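Probable tRNA pseudouridine synthase D (Methanosarcina mazei, PDB 1Z2Z) probably catalyses the isomerisation of uridine-13 to pseudouridine in transfer RNAs, as a member of the TruD family of pseudouridine synthases. Local coordinates at residues A[131-142]-A[407-418]. Numbering follows the deposited sequence.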
loop_
_atom_site.group_PDB
_atom_site.type_symbol
_atom_site.label_atom_id
_atom_site.label_comp_id
_atom_site.label_asym_id
_atom_site.label_seq_id
_atom_site.Cartn_x
_atom_site.Cartn_y
_atom_site.Cartn_z
ATOM N N TRP A 131 -3.748 12.316 -10.840
ATOM C CA TRP A 131 -3.632 12.974 -9.561
ATOM C C TRP A 131 -4.027 11.966 -8.505
ATOM O O TRP A 131 -3.171 11.363 -7.863
ATOM C CB TRP A 131 -4.544 14.193 -9.481
ATOM C CG TRP A 131 -4.528 14.811 -8.116
ATOM C CD1 TRP A 131 -5.295 14.449 -7.040
ATOM C CD2 TRP A 131 -3.624 15.817 -7.644
ATOM N NE1 TRP A 131 -4.917 15.158 -5.933
ATOM C CE2 TRP A 131 -3.893 16.005 -6.270
ATOM C CE3 TRP A 131 -2.606 16.573 -8.246
ATOM C CZ2 TRP A 131 -3.183 16.922 -5.483
ATOM C CZ3 TRP A 131 -1.899 17.488 -7.460
ATOM C CH2 TRP A 131 -2.193 17.649 -6.092
ATOM N N GLY A 132 -5.330 11.768 -8.338
ATOM C CA GLY A 132 -5.800 10.811 -7.357
ATOM C C GLY A 132 -6.869 9.865 -7.873
ATOM O O GLY A 132 -7.010 9.647 -9.083
ATOM N N ASN A 133 -7.634 9.315 -6.934
ATOM C CA ASN A 133 -8.704 8.369 -7.233
ATOM C C ASN A 133 -9.918 8.592 -6.314
ATOM O O ASN A 133 -9.805 8.518 -5.090
ATOM C CB ASN A 133 -8.190 6.926 -7.057
ATOM C CG ASN A 133 -7.432 6.394 -8.280
ATOM O OD1 ASN A 133 -6.517 5.590 -8.144
ATOM N ND2 ASN A 133 -7.836 6.813 -9.470
ATOM N N ASP A 134 -11.072 8.891 -6.906
ATOM C CA ASP A 134 -12.312 9.072 -6.150
ATOM C C ASP A 134 -12.832 7.690 -5.819
ATOM O O ASP A 134 -12.849 6.807 -6.681
ATOM C CB ASP A 134 -13.355 9.787 -6.988
ATOM C CG ASP A 134 -13.249 11.266 -6.875
ATOM O OD1 ASP A 134 -13.840 11.984 -7.716
ATOM O OD2 ASP A 134 -12.573 11.712 -5.922
ATOM N N PHE A 135 -13.257 7.505 -4.576
ATOM C CA PHE A 135 -13.779 6.222 -4.141
ATOM C C PHE A 135 -15.227 6.341 -3.714
ATOM O O PHE A 135 -15.699 7.416 -3.331
ATOM C CB PHE A 135 -12.969 5.645 -2.982
ATOM C CG PHE A 135 -11.598 5.171 -3.374
ATOM C CD1 PHE A 135 -10.486 6.007 -3.227
ATOM C CD2 PHE A 135 -11.412 3.890 -3.875
ATOM C CE1 PHE A 135 -9.202 5.576 -3.572
ATOM C CE2 PHE A 135 -10.145 3.437 -4.225
ATOM C CZ PHE A 135 -9.030 4.287 -4.071
ATOM N N ARG A 136 -15.920 5.212 -3.790
ATOM C CA ARG A 136 -17.326 5.080 -3.430
ATOM C C ARG A 136 -17.456 3.624 -3.007
ATOM O O ARG A 136 -17.894 2.793 -3.797
ATOM C CB ARG A 136 -18.192 5.341 -4.658
ATOM C CG ARG A 136 -19.658 5.010 -4.491
ATOM C CD ARG A 136 -20.445 6.248 -4.151
ATOM N NE ARG A 136 -21.831 5.943 -3.807
ATOM C CZ ARG A 136 -22.740 6.863 -3.496
ATOM N NH1 ARG A 136 -23.978 6.497 -3.191
ATOM N NH2 ARG A 136 -22.416 8.151 -3.497
ATOM N N ILE A 137 -17.050 3.312 -1.780
ATOM C CA ILE A 137 -17.110 1.942 -1.284
ATOM C C ILE A 137 -18.391 1.706 -0.502
ATOM O O ILE A 137 -18.969 2.638 0.043
ATOM C CB ILE A 137 -15.887 1.626 -0.398
ATOM C CG1 ILE A 137 -14.612 1.937 -1.184
ATOM C CG2 ILE A 137 -15.890 0.160 0.027
ATOM C CD1 ILE A 137 -13.346 1.769 -0.379
ATOM N N THR A 138 -18.835 0.456 -0.461
ATOM C CA THR A 138 -20.059 0.093 0.243
ATOM C C THR A 138 -19.824 -1.122 1.126
ATOM O O THR A 138 -19.475 -2.189 0.629
ATOM C CB THR A 138 -21.173 -0.263 -0.744
ATOM O OG1 THR A 138 -21.530 0.902 -1.498
ATOM C CG2 THR A 138 -22.398 -0.800 -0.001
ATOM N N VAL A 139 -20.022 -0.956 2.430
ATOM C CA VAL A 139 -19.847 -2.050 3.372
ATOM C C VAL A 139 -21.265 -2.587 3.578
ATOM O O VAL A 139 -22.208 -1.803 3.720
ATOM C CB VAL A 139 -19.243 -1.538 4.733
ATOM C CG1 VAL A 139 -18.745 -2.704 5.570
ATOM C CG2 VAL A 139 -18.097 -0.561 4.479
ATOM N N ARG A 140 -21.419 -3.911 3.557
ATOM C CA ARG A 140 -22.726 -4.570 3.732
ATOM C C ARG A 140 -22.687 -5.668 4.800
ATOM O O ARG A 140 -21.623 -6.204 5.109
ATOM C CB ARG A 140 -23.189 -5.212 2.411
ATOM C CG ARG A 140 -23.542 -4.257 1.292
ATOM C CD ARG A 140 -24.048 -5.031 0.089
ATOM N NE ARG A 140 -24.358 -4.166 -1.050
ATOM C CZ ARG A 140 -25.326 -3.255 -1.066
ATOM N NH1 ARG A 140 -25.529 -2.513 -2.142
ATOM N NH2 ARG A 140 -26.100 -3.077 -0.006
ATOM N N ASN A 141 -23.856 -5.999 5.347
ATOM C CA ASN A 141 -23.998 -7.056 6.356
ATOM C C ASN A 141 -23.458 -6.707 7.744
ATOM O O ASN A 141 -22.768 -7.507 8.388
ATOM C CB ASN A 141 -23.324 -8.342 5.876
ATOM C CG ASN A 141 -23.910 -9.577 6.525
ATOM O OD1 ASN A 141 -23.324 -10.660 6.480
ATOM N ND2 ASN A 141 -25.085 -9.423 7.121
ATOM N N ILE A 142 -23.785 -5.508 8.201
ATOM C CA ILE A 142 -23.348 -5.068 9.502
ATOM C C ILE A 142 -24.388 -5.424 10.558
ATOM O O ILE A 142 -25.592 -5.210 10.372
ATOM C CB ILE A 142 -23.094 -3.548 9.520
ATOM C CG1 ILE A 142 -22.765 -3.099 10.952
ATOM C CG2 ILE A 142 -24.296 -2.823 8.970
ATOM C CD1 ILE A 142 -22.476 -1.613 11.095
ATOM N N LYS A 407 -29.869 -6.334 8.194
ATOM C CA LYS A 407 -28.547 -5.724 8.408
ATOM C C LYS A 407 -28.506 -4.356 7.747
ATOM O O LYS A 407 -29.398 -3.994 6.979
ATOM C CB LYS A 407 -27.425 -6.570 7.794
ATOM C CG LYS A 407 -27.572 -8.075 7.933
ATOM C CD LYS A 407 -27.341 -8.577 9.338
ATOM C CE LYS A 407 -27.710 -10.058 9.430
ATOM N NZ LYS A 407 -26.989 -10.923 8.440
ATOM N N SER A 408 -27.456 -3.604 8.031
ATOM C CA SER A 408 -27.312 -2.280 7.446
ATOM C C SER A 408 -26.113 -2.227 6.485
ATOM O O SER A 408 -25.353 -3.187 6.374
ATOM C CB SER A 408 -27.154 -1.250 8.566
ATOM O OG SER A 408 -28.203 -1.381 9.509
ATOM N N LYS A 409 -25.958 -1.111 5.782
ATOM C CA LYS A 409 -24.849 -0.943 4.850
ATOM C C LYS A 409 -24.282 0.460 5.015
ATOM O O LYS A 409 -24.966 1.355 5.507
ATOM C CB LYS A 409 -25.331 -1.126 3.410
ATOM C CG LYS A 409 -26.339 -0.068 2.995
ATOM C CD LYS A 409 -26.658 -0.136 1.528
ATOM C CE LYS A 409 -27.556 1.012 1.168
ATOM N NZ LYS A 409 -28.035 0.931 -0.231
ATOM N N ALA A 410 -23.038 0.660 4.596
ATOM C CA ALA A 410 -22.407 1.974 4.714
ATOM C C ALA A 410 -21.768 2.363 3.387
ATOM O O ALA A 410 -21.071 1.561 2.778
ATOM C CB ALA A 410 -21.358 1.941 5.815
ATOM N N VAL A 411 -22.009 3.589 2.939
ATOM C CA VAL A 411 -21.444 4.056 1.680
ATOM C C VAL A 411 -20.327 5.071 1.913
ATOM O O VAL A 411 -20.586 6.269 1.974
ATOM C CB VAL A 411 -22.516 4.735 0.792
ATOM C CG1 VAL A 411 -21.903 5.183 -0.520
ATOM C CG2 VAL A 411 -23.660 3.777 0.533
ATOM N N LEU A 412 -19.090 4.596 2.031
ATOM C CA LEU A 412 -17.942 5.472 2.253
ATOM C C LEU A 412 -17.368 6.030 0.957
ATOM O O LEU A 412 -16.802 5.282 0.168
ATOM C CB LEU A 412 -16.839 4.708 2.979
ATOM C CG LEU A 412 -17.003 4.562 4.492
ATOM C CD1 LEU A 412 -16.030 3.515 5.028
ATOM C CD2 LEU A 412 -16.772 5.924 5.149
ATOM N N GLU A 413 -17.486 7.335 0.730
ATOM C CA GLU A 413 -16.941 7.918 -0.496
ATOM C C GLU A 413 -15.945 9.027 -0.213
ATOM O O GLU A 413 -16.295 10.051 0.362
ATOM C CB GLU A 413 -18.064 8.459 -1.367
ATOM C CG GLU A 413 -19.018 9.335 -0.618
ATOM C CD GLU A 413 -20.255 9.618 -1.423
ATOM O OE1 GLU A 413 -21.230 10.158 -0.845
ATOM O OE2 GLU A 413 -20.247 9.301 -2.634
ATOM N N PHE A 414 -14.702 8.830 -0.631
ATOM C CA PHE A 414 -13.670 9.827 -0.397
ATOM C C PHE A 414 -12.691 9.842 -1.566
ATOM O O PHE A 414 -13.010 9.355 -2.653
ATOM C CB PHE A 414 -12.951 9.481 0.897
ATOM C CG PHE A 414 -12.461 8.060 0.949
ATOM C CD1 PHE A 414 -11.218 7.716 0.441
ATOM C CD2 PHE A 414 -13.234 7.065 1.514
ATOM C CE1 PHE A 414 -10.760 6.386 0.486
ATOM C CE2 PHE A 414 -12.781 5.740 1.560
ATOM C CZ PHE A 414 -11.546 5.411 1.053
HETATM N N MSE A 415 -11.513 10.420 -1.362
HETATM C CA MSE A 415 -10.517 10.424 -2.422
HETATM C C MSE A 415 -9.111 10.436 -1.886
HETATM O O MSE A 415 -8.832 11.048 -0.861
HETATM C CB MSE A 415 -10.711 11.592 -3.357
HETATM C CG MSE A 415 -10.478 12.908 -2.746
HETATM SE SE MSE A 415 -10.135 14.046 -4.218
HETATM C CE MSE A 415 -8.178 13.850 -4.152
ATOM N N LEU A 416 -8.233 9.738 -2.591
ATOM C CA LEU A 416 -6.842 9.618 -2.202
ATOM C C LEU A 416 -5.899 9.986 -3.368
ATOM O O LEU A 416 -6.295 9.943 -4.524
ATOM C CB LEU A 416 -6.600 8.184 -1.726
ATOM C CG LEU A 416 -6.749 7.872 -0.232
ATOM C CD1 LEU A 416 -7.802 8.731 0.413
ATOM C CD2 LEU A 416 -7.064 6.403 -0.072
ATOM N N PRO A 417 -4.650 10.393 -3.069
ATOM C CA PRO A 417 -3.669 10.762 -4.102
ATOM C C PRO A 417 -2.877 9.547 -4.557
ATOM O O PRO A 417 -2.663 8.631 -3.772
ATOM C CB PRO A 417 -2.781 11.748 -3.370
ATOM C CG PRO A 417 -2.694 11.100 -2.010
ATOM C CD PRO A 417 -4.166 10.817 -1.740
ATOM N N LYS A 418 -2.414 9.545 -5.806
ATOM C CA LYS A 418 -1.657 8.395 -6.307
ATOM C C LYS A 418 -0.583 7.943 -5.332
ATOM O O LYS A 418 0.251 8.736 -4.906
ATOM C CB LYS A 418 -0.999 8.692 -7.657
ATOM C CG LYS A 418 -0.155 9.942 -7.697
ATOM C CD LYS A 418 0.868 9.868 -8.816
ATOM C CE LYS A 418 1.464 11.235 -9.124
ATOM N NZ LYS A 418 2.630 11.091 -10.048
#
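Phe-135 and Phe-414 pack where strand 408-417 is briefly interrupted opposite strand 131-142. CB of Phe-135 sits over the centre of the Phe-414 ring, 4.2 Å from its centroid, a CH-pi contact. The two ring planes lie 35° apart, and CD1 of Phe-135 comes 3.7 Å from CE1 of Phe-414. With CG of Phe-135 anti to its carbonyl carbon (chi1 -71°), the ring also brings CE1 to 4.1 Å from CB of Leu-416. Phe-135 N donates to Phe-414 O at 2.7 Å. Next along the strands, Ile-137 and Leu-412, then Val-139 and Ala-410, are buried hydrogen-bonded pairs whose side chains share one face.

The contact loosens where charged and exposed side chains meet. Arg-136, bent at chi2 (97°), lays one guanidinium face against CG1 of Val-411, while NH2 reaches OE2 of Glu-413 at 2.6 Å in a salt bridge whose hydrogen bond is weak and bent, the two planes nearly perpendicular. A serine in place of Arg-136 would probably leave Glu-413 without this cationic mate and uncover the Val-411 methyl. Farther along, the selenomethionine Met-415 brings CE to the edge of the exposed Trp-131 indole, 3.9 Å from NE1.

In the mixed sheet of this TruD-family fold, strand 131-142 lies between strands 33-39 and 408-417, and Phe-135 lies near Asp-86, the predicted nucleophile. Helix 423-430 covers Ile-137, Leu-412 and Phe-414, whereas helix 146-163 packs on Ala-410, Ser-408 and Ile-142.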